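PDB 1A7J: phosphoribulokinase 1 from Rhodobacter sphaeroides, which catalyses the ATP-dependent phosphorylation of D-ribulose 5-phosphate to D-ribulose 1,5-bisphosphate, a step of the Calvin cycle. Local coordinates for residues A[21-34]-A[269-281]. Numbering follows the deposited sequence.
Sequences VKHTFDQIFRREGV and DLAMQLILTPLID
Val21 CG1 meets the Met272 methyl CE where helix 21-32, which follows the predicted ATP-binding P-loop in this P-loop kinase fold, packs against the C-terminal helix; the axes of segments 21-32 and 269-281 cross at -42° and approach to 9.9 Å. Thr24 turns CG2 onto Met272 CB (3.7 Å), while its OG1 lies 3.2 Å from Asp269 OD1. The Phe25 ring, backed by Ile8 and Val10 of the central sheet, takes Ile280 CD1 at its edge, 3.5 Å from CE1, with Met272 CE and Leu276 CD2 placed obliquely. The Gln27 chain runs extended (chi2 171°) and places its amide beside Asp269, NE2 making a weak bond to OD1 (3.4 Å); the Gln27 and Gln273 amide planes are 75° apart, Gln27 OE1 facing Gln273 NE2. Ile28 enters as a knob among Gln273, Leu276, Thr277 and Ile280, its CG1 3.8 Å from Thr277 OG1, which donates to Gln273 O alongside Thr277 N. Phe29 CE1 touches Ile280 CG2 edge-on. Glu32 OE2 rests 3.6 Å from Thr277 CG2. With an alanine at Thr277, the Gln273 carbonyl would probably lose its side-chain donor and a gap open beside Ile28 CG1 and Glu32 OE2. Glu32 OE1 approaches Asp281 OD2 to 2.8 Å, so one of the two acids probably holds a proton.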
ATOM      1  N   VAL A  21       2.087  -6.268   6.588  1.00 48.95           N
ATOM      2  CA  VAL A  21       1.018  -6.759   5.769  1.00 36.69           C
ATOM      3  C   VAL A  21       1.435  -7.912   4.886  1.00 38.65           C
ATOM      4  O   VAL A  21       0.678  -8.865   4.713  1.00 43.31           O
ATOM      5  CB  VAL A  21       0.487  -5.626   4.919  1.00 29.48           C
ATOM      6  CG1 VAL A  21      -0.816  -6.032   4.299  1.00 24.16           C
ATOM      7  CG2 VAL A  21       0.299  -4.386   5.770  1.00 22.90           C
ATOM      8  N   LYS A  22       2.675  -7.878   4.413  1.00 41.95           N
ATOM      9  CA  LYS A  22       3.154  -8.893   3.476  1.00 44.27           C
ATOM     10  C   LYS A  22       3.148 -10.284   4.123  1.00 45.70           C
ATOM     11  O   LYS A  22       2.530 -11.224   3.599  1.00 42.66           O
ATOM     12  CB  LYS A  22       4.562  -8.541   2.994  1.00 46.32           C
ATOM     13  CG  LYS A  22       4.733  -8.567   1.480  1.00 50.62           C
ATOM     14  CD  LYS A  22       4.583  -9.984   0.906  1.00 56.10           C
ATOM     15  CE  LYS A  22       5.183 -10.099  -0.506  1.00 58.22           C
ATOM     16  NZ  LYS A  22       5.075 -11.475  -1.093  1.00 53.74           N
ATOM     17  N   HIS A  23       3.679 -10.347   5.348  1.00 50.24           N
ATOM     18  CA  HIS A  23       3.786 -11.597   6.119  1.00 52.59           C
ATOM     19  C   HIS A  23       2.431 -12.285   6.207  1.00 44.16           C
ATOM     20  O   HIS A  23       2.332 -13.488   6.014  1.00 45.24           O
ATOM     21  CB  HIS A  23       4.342 -11.302   7.534  1.00 66.38           C
ATOM     22  CG  HIS A  23       5.225 -12.385   8.099  1.00 82.10           C
ATOM     23  ND1 HIS A  23       5.094 -12.849   9.395  1.00 85.49           N
ATOM     24  CD2 HIS A  23       6.270 -13.063   7.566  1.00 88.23           C
ATOM     25  CE1 HIS A  23       6.013 -13.768   9.630  1.00 89.85           C
ATOM     26  NE2 HIS A  23       6.741 -13.917   8.539  1.00 92.88           N
ATOM     27  N   THR A  24       1.386 -11.482   6.331  1.00 39.14           N
ATOM     28  CA  THR A  24       0.023 -11.974   6.399  1.00 36.35           C
ATOM     29  C   THR A  24      -0.420 -12.646   5.101  1.00 36.89           C
ATOM     30  O   THR A  24      -0.924 -13.773   5.116  1.00 37.14           O
ATOM     31  CB  THR A  24      -0.944 -10.840   6.717  1.00 36.09           C
ATOM     32  OG1 THR A  24      -0.477 -10.115   7.862  1.00 34.62           O
ATOM     33  CG2 THR A  24      -2.301 -11.404   7.015  1.00 39.52           C
ATOM     34  N   PHE A  25      -0.224 -11.984   3.969  1.00 38.48           N
ATOM     35  CA  PHE A  25      -0.577 -12.615   2.703  1.00 33.80           C
ATOM     36  C   PHE A  25       0.270 -13.859   2.440  1.00 33.97           C
ATOM     37  O   PHE A  25      -0.262 -14.930   2.164  1.00 30.49           O
ATOM     38  CB  PHE A  25      -0.465 -11.606   1.573  1.00 23.08           C
ATOM     39  CG  PHE A  25      -1.660 -10.712   1.456  1.00 19.48           C
ATOM     40  CD1 PHE A  25      -2.810 -11.157   0.835  1.00 20.98           C
ATOM     41  CD2 PHE A  25      -1.642  -9.420   1.981  1.00 25.30           C
ATOM     42  CE1 PHE A  25      -3.919 -10.327   0.728  1.00 25.37           C
ATOM     43  CE2 PHE A  25      -2.751  -8.584   1.877  1.00 17.29           C
ATOM     44  CZ  PHE A  25      -3.885  -9.038   1.250  1.00 16.11           C
ATOM     45  N   ASP A  26       1.562 -13.754   2.724  1.00 36.47           N
ATOM     46  CA  ASP A  26       2.459 -14.902   2.645  1.00 41.47           C
ATOM     47  C   ASP A  26       1.844 -16.080   3.402  1.00 41.03           C
ATOM     48  O   ASP A  26       1.548 -17.109   2.805  1.00 42.94           O
ATOM     49  CB  ASP A  26       3.835 -14.561   3.247  1.00 45.40           C
ATOM     50  CG  ASP A  26       4.687 -13.670   2.335  1.00 46.91           C
ATOM     51  OD1 ASP A  26       4.390 -13.602   1.123  1.00 54.42           O
ATOM     52  OD2 ASP A  26       5.680 -13.069   2.820  1.00 38.15           O
ATOM     53  N   GLN A  27       1.482 -15.830   4.662  1.00 46.29           N
ATOM     54  CA  GLN A  27       0.839 -16.809   5.553  1.00 42.11           C
ATOM     55  C   GLN A  27      -0.392 -17.455   4.916  1.00 38.18           C
ATOM     56  O   GLN A  27      -0.737 -18.589   5.226  1.00 39.82           O
ATOM     57  CB  GLN A  27       0.418 -16.137   6.872  1.00 47.15           C
ATOM     58  CG  GLN A  27       1.478 -16.129   7.974  1.00 62.48           C
ATOM     59  CD  GLN A  27       1.090 -15.257   9.179  1.00 72.23           C
ATOM     60  OE1 GLN A  27       0.428 -15.713  10.114  1.00 78.35           O
ATOM     61  NE2 GLN A  27       1.555 -14.018   9.179  1.00 73.66           N
ATOM     62  N   ILE A  28      -1.075 -16.718   4.052  1.00 35.74           N
ATOM     63  CA  ILE A  28      -2.285 -17.225   3.436  1.00 31.62           C
ATOM     64  C   ILE A  28      -1.989 -17.971   2.134  1.00 34.73           C
ATOM     65  O   ILE A  28      -2.515 -19.056   1.917  1.00 33.08           O
ATOM     66  CB  ILE A  28      -3.288 -16.080   3.197  1.00 27.96           C
ATOM     67  CG1 ILE A  28      -3.695 -15.468   4.526  1.00 23.23           C
ATOM     68  CG2 ILE A  28      -4.535 -16.584   2.529  1.00 26.36           C
ATOM     69  CD1 ILE A  28      -4.102 -14.059   4.361  1.00 29.32           C
ATOM     70  N   PHE A  29      -1.126 -17.420   1.286  1.00 34.92           N
ATOM     71  CA  PHE A  29      -0.723 -18.107   0.067  1.00 31.99           C
ATOM     72  C   PHE A  29      -0.002 -19.414   0.394  1.00 36.69           C
ATOM     73  O   PHE A  29       0.039 -20.327  -0.418  1.00 40.93           O
ATOM     74  CB  PHE A  29       0.213 -17.237  -0.762  1.00 21.03           C
ATOM     75  CG  PHE A  29      -0.334 -15.891  -1.083  1.00 19.81           C
ATOM     76  CD1 PHE A  29      -1.692 -15.696  -1.222  1.00 20.24           C
ATOM     77  CD2 PHE A  29       0.529 -14.824  -1.291  1.00 19.68           C
ATOM     78  CE1 PHE A  29      -2.183 -14.448  -1.574  1.00 22.15           C
ATOM     79  CE2 PHE A  29       0.060 -13.590  -1.629  1.00 22.21           C
ATOM     80  CZ  PHE A  29      -1.305 -13.394  -1.776  1.00 20.94           C
ATOM     81  N   ARG A  30       0.647 -19.464   1.548  1.00 42.24           N
ATOM     82  CA  ARG A  30       1.321 -20.677   1.996  1.00 48.49           C
ATOM     83  C   ARG A  30       0.284 -21.642   2.564  1.00 51.82           C
ATOM     84  O   ARG A  30       0.282 -22.837   2.255  1.00 57.19           O
ATOM     85  CB  ARG A  30       2.347 -20.333   3.065  1.00 46.92           C
ATOM     86  CG  ARG A  30       3.023 -21.537   3.682  1.00 62.51           C
ATOM     87  CD  ARG A  30       3.387 -21.253   5.126  1.00 72.30           C
ATOM     88  NE  ARG A  30       2.672 -22.143   6.037  1.00 78.96           N
ATOM     89  CZ  ARG A  30       1.726 -21.748   6.883  1.00 84.45           C
ATOM     90  NH1 ARG A  30       1.463 -20.455   7.024  1.00 81.52           N
ATOM     91  NH2 ARG A  30       1.063 -22.648   7.605  1.00 89.66           N
ATOM     92  N   ARG A  31      -0.640 -21.083   3.340  1.00 54.03           N
ATOM     93  CA  ARG A  31      -1.751 -21.814   3.927  1.00 51.36           C
ATOM     94  C   ARG A  31      -2.636 -22.417   2.849  1.00 48.33           C
ATOM     95  O   ARG A  31      -3.286 -23.421   3.089  1.00 48.99           O
ATOM     96  CB  ARG A  31      -2.576 -20.859   4.784  1.00 59.39           C
ATOM     97  CG  ARG A  31      -3.349 -21.504   5.908  1.00 65.18           C
ATOM     98  CD  ARG A  31      -3.271 -20.639   7.154  1.00 76.06           C
ATOM     99  NE  ARG A  31      -1.924 -20.641   7.723  1.00 90.73           N
ATOM    100  CZ  ARG A  31      -1.588 -20.035   8.858  1.00 97.05           C
ATOM    101  NH1 ARG A  31      -2.441 -19.203   9.444  1.00  0.00           N
ATOM    102  NH2 ARG A  31      -0.368 -20.192   9.362  1.00  0.00           N
ATOM    103  N   GLU A  32      -2.710 -21.779   1.683  1.00 44.92           N
ATOM    104  CA  GLU A  32      -3.657 -22.204   0.659  1.00 42.92           C
ATOM    105  C   GLU A  32      -3.014 -22.735  -0.626  1.00 40.03           C
ATOM    106  O   GLU A  32      -3.721 -23.109  -1.557  1.00 43.97           O
ATOM    107  CB  GLU A  32      -4.634 -21.067   0.322  1.00 48.22           C
ATOM    108  CG  GLU A  32      -5.151 -20.250   1.524  1.00 57.37           C
ATOM    109  CD  GLU A  32      -6.086 -21.018   2.473  1.00 60.98           C
ATOM    110  OE1 GLU A  32      -7.112 -21.565   2.015  1.00 59.51           O
ATOM    111  OE2 GLU A  32      -5.845 -20.992   3.704  1.00 59.25           O
ATOM    112  N   GLY A  33      -1.689 -22.765  -0.690  1.00 40.55           N
ATOM    113  CA  GLY A  33      -1.017 -23.318  -1.859  1.00 40.91           C
ATOM    114  C   GLY A  33      -0.933 -22.375  -3.051  1.00 43.71           C
ATOM    115  O   GLY A  33      -0.526 -22.774  -4.144  1.00 45.45           O
ATOM    116  N   VAL A  34      -1.284 -21.114  -2.825  1.00 49.80           N
ATOM    117  CA  VAL A  34      -1.248 -20.076  -3.851  1.00 47.73           C
ATOM    118  C   VAL A  34       0.192 -19.687  -4.178  1.00 54.77           C
ATOM    119  O   VAL A  34       0.857 -19.021  -3.377  1.00 52.55           O
ATOM    120  CB  VAL A  34      -2.023 -18.821  -3.364  1.00 41.03           C
ATOM    121  CG1 VAL A  34      -1.877 -17.679  -4.335  1.00 36.72           C
ATOM    122  CG2 VAL A  34      -3.488 -19.175  -3.168  1.00 44.18           C
ATOM    123  N   ASP A 269      -3.465  -8.726  12.056  1.00 21.58           N
ATOM    124  CA  ASP A 269      -3.020  -9.962  11.435  1.00 24.62           C
ATOM    125  C   ASP A 269      -4.097 -11.062  11.444  1.00 25.81           C
ATOM    126  O   ASP A 269      -4.223 -11.797  10.470  1.00 32.63           O
ATOM    127  CB  ASP A 269      -1.740 -10.463  12.109  1.00 37.66           C
ATOM    128  CG  ASP A 269      -1.320 -11.841  11.617  1.00 42.80           C
ATOM    129  OD1 ASP A 269      -0.713 -11.926  10.530  1.00 48.77           O
ATOM    130  OD2 ASP A 269      -1.611 -12.847  12.311  1.00 52.03           O
ATOM    131  N   LEU A 270      -4.861 -11.196  12.528  1.00 19.80           N
ATOM    132  CA  LEU A 270      -5.923 -12.217  12.583  1.00 15.89           C
ATOM    133  C   LEU A 270      -7.206 -11.854  11.808  1.00 16.51           C
ATOM    134  O   LEU A 270      -7.907 -12.743  11.299  1.00 17.84           O
ATOM    135  CB  LEU A 270      -6.290 -12.516  14.040  1.00 18.58           C
ATOM    136  CG  LEU A 270      -7.263 -13.656  14.336  1.00 14.12           C
ATOM    137  CD1 LEU A 270      -6.748 -14.963  13.761  1.00 10.25           C
ATOM    138  CD2 LEU A 270      -7.418 -13.798  15.824  1.00 10.20           C
ATOM    139  N   ALA A 271      -7.563 -10.569  11.810  1.00 16.49           N
ATOM    140  CA  ALA A 271      -8.683 -10.062  11.028  1.00 13.68           C
ATOM    141  C   ALA A 271      -8.415 -10.108   9.521  1.00 12.83           C
ATOM    142  O   ALA A 271      -9.268 -10.514   8.738  1.00 18.25           O
ATOM    143  CB  ALA A 271      -8.989  -8.675  11.450  1.00 16.14           C
ATOM    144  N   MET A 272      -7.191  -9.825   9.118  1.00 11.14           N
ATOM    145  CA  MET A 272      -6.815 -10.096   7.742  1.00 10.04           C
ATOM    146  C   MET A 272      -6.893 -11.581   7.363  1.00 10.51           C
ATOM    147  O   MET A 272      -7.522 -11.926   6.381  1.00 13.96           O
ATOM    148  CB  MET A 272      -5.428  -9.512   7.447  1.00 12.56           C
ATOM    149  CG  MET A 272      -5.426  -8.016   7.577  1.00 12.92           C
ATOM    150  SD  MET A 272      -3.938  -7.253   7.022  1.00 20.76           S
ATOM    151  CE  MET A 272      -3.899  -7.861   5.459  1.00 18.45           C
ATOM    152  N   GLN A 273      -6.379 -12.476   8.188  1.00 16.38           N
ATOM    153  CA  GLN A 273      -6.535 -13.892   7.895  1.00 16.42           C
ATOM    154  C   GLN A 273      -7.977 -14.306   7.822  1.00 17.65           C
ATOM    155  O   GLN A 273      -8.411 -14.769   6.778  1.00 21.70           O
ATOM    156  CB  GLN A 273      -5.814 -14.744   8.915  1.00 25.14           C
ATOM    157  CG  GLN A 273      -4.356 -14.862   8.597  1.00 42.79           C
ATOM    158  CD  GLN A 273      -3.618 -15.647   9.630  1.00 52.19           C
ATOM    159  OE1 GLN A 273      -4.035 -16.748  10.000  1.00 62.11           O
ATOM    160  NE2 GLN A 273      -2.525 -15.084  10.132  1.00 61.54           N
ATOM    161  N   LEU A 274      -8.761 -14.016   8.857  1.00 12.31           N
ATOM    162  CA  LEU A 274     -10.147 -14.438   8.850  1.00  6.96           C
ATOM    163  C   LEU A 274     -10.881 -13.837   7.683  1.00  7.73           C
ATOM    164  O   LEU A 274     -11.864 -14.395   7.219  1.00 18.24           O
ATOM    165  CB  LEU A 274     -10.870 -14.012  10.106  1.00  8.23           C
ATOM    166  CG  LEU A 274     -10.446 -14.619  11.422  1.00  8.50           C
ATOM    167  CD1 LEU A 274     -11.410 -14.125  12.474  1.00  9.46           C
ATOM    168  CD2 LEU A 274     -10.462 -16.120  11.325  1.00  7.33           C
ATOM    169  N   ILE A 275     -10.537 -12.617   7.317  1.00 13.61           N
ATOM    170  CA  ILE A 275     -11.335 -11.934   6.316  1.00 14.23           C
ATOM    171  C   ILE A 275     -10.885 -12.319   4.920  1.00 14.99           C
ATOM    172  O   ILE A 275     -11.684 -12.841   4.158  1.00 25.72           O
ATOM    173  CB  ILE A 275     -11.302 -10.401   6.530  1.00 14.04           C
ATOM    174  CG1 ILE A 275     -12.153 -10.072   7.743  1.00  4.33           C
ATOM    175  CG2 ILE A 275     -11.813  -9.638   5.300  1.00  5.47           C
ATOM    176  CD1 ILE A 275     -11.981  -8.719   8.176  1.00 16.66           C
ATOM    177  N   LEU A 276      -9.576 -12.364   4.710  1.00 11.71           N
ATOM    178  CA  LEU A 276      -8.998 -12.442   3.374  1.00 11.88           C
ATOM    179  C   LEU A 276      -8.771 -13.864   2.896  1.00 19.96           C
ATOM    180  O   LEU A 276      -8.485 -14.109   1.720  1.00 23.04           O
ATOM    181  CB  LEU A 276      -7.659 -11.734   3.355  1.00  9.51           C
ATOM    182  CG  LEU A 276      -7.467 -10.274   2.962  1.00 11.81           C
ATOM    183  CD1 LEU A 276      -8.741  -9.481   2.822  1.00  6.08           C
ATOM    184  CD2 LEU A 276      -6.559  -9.685   4.011  1.00 10.97           C
ATOM    185  N   THR A 277      -8.673 -14.783   3.834  1.00 25.94           N
ATOM    186  CA  THR A 277      -8.399 -16.150   3.463  1.00 24.85           C
ATOM    187  C   THR A 277      -9.381 -16.694   2.408  1.00 27.49           C
ATOM    188  O   THR A 277      -8.937 -17.086   1.330  1.00 32.15           O
ATOM    189  CB  THR A 277      -8.341 -17.024   4.707  1.00 17.80           C
ATOM    190  OG1 THR A 277      -7.126 -16.746   5.408  1.00 23.12           O
ATOM    191  CG2 THR A 277      -8.412 -18.484   4.339  1.00 25.31           C
ATOM    192  N   PRO A 278     -10.720 -16.511   2.610  1.00 25.17           N
ATOM    193  CA  PRO A 278     -11.762 -16.875   1.632  1.00 22.56           C
ATOM    194  C   PRO A 278     -11.969 -16.044   0.349  1.00 24.02           C
ATOM    195  O   PRO A 278     -12.604 -16.512  -0.605  1.00 24.16           O
ATOM    196  CB  PRO A 278     -13.037 -16.893   2.475  1.00 21.46           C
ATOM    197  CG  PRO A 278     -12.765 -16.013   3.595  1.00 17.27           C
ATOM    198  CD  PRO A 278     -11.323 -16.307   3.937  1.00 23.00           C
ATOM    199  N   LEU A 279     -11.569 -14.781   0.346  1.00 25.45           N
ATOM    200  CA  LEU A 279     -11.650 -14.049  -0.895  1.00 24.84           C
ATOM    201  C   LEU A 279     -10.531 -14.529  -1.819  1.00 26.97           C
ATOM    202  O   LEU A 279     -10.770 -14.767  -2.997  1.00 33.23           O
ATOM    203  CB  LEU A 279     -11.539 -12.549  -0.652  1.00 22.67           C
ATOM    204  CG  LEU A 279     -12.274 -11.930   0.522  1.00 18.44           C
ATOM    205  CD1 LEU A 279     -12.353 -10.445   0.298  1.00 24.33           C
ATOM    206  CD2 LEU A 279     -13.658 -12.512   0.653  1.00 26.38           C
ATOM    207  N   ILE A 280      -9.349 -14.791  -1.257  1.00 25.55           N
ATOM    208  CA  ILE A 280      -8.204 -15.240  -2.037  1.00 21.15           C
ATOM    209  C   ILE A 280      -8.399 -16.666  -2.483  1.00 23.09           C
ATOM    210  O   ILE A 280      -7.831 -17.092  -3.479  1.00 25.39           O
ATOM    211  CB  ILE A 280      -6.902 -15.117  -1.231  1.00 20.38           C
ATOM    212  CG1 ILE A 280      -6.552 -13.633  -1.083  1.00 17.61           C
ATOM    213  CG2 ILE A 280      -5.753 -15.830  -1.947  1.00 20.31           C
ATOM    214  CD1 ILE A 280      -5.525 -13.314  -0.039  1.00 13.48           C
ATOM    215  N   ASP A 281      -9.257 -17.388  -1.783  1.00 26.06           N
ATOM    216  CA  ASP A 281      -9.631 -18.715  -2.225  1.00 33.48           C
ATOM    217  C   ASP A 281     -10.650 -18.620  -3.342  1.00 34.69           C
ATOM    218  O   ASP A 281     -10.398 -19.088  -4.445  1.00 40.53           O
ATOM    219  CB  ASP A 281     -10.190 -19.546  -1.067  1.00 41.91           C
ATOM    220  CG  ASP A 281      -9.099 -20.094  -0.154  1.00 53.04           C
ATOM    221  OD1 ASP A 281      -7.984 -20.394  -0.643  1.00 54.50           O
ATOM    222  OD2 ASP A 281      -9.360 -20.245   1.059  1.00 57.72           O
TER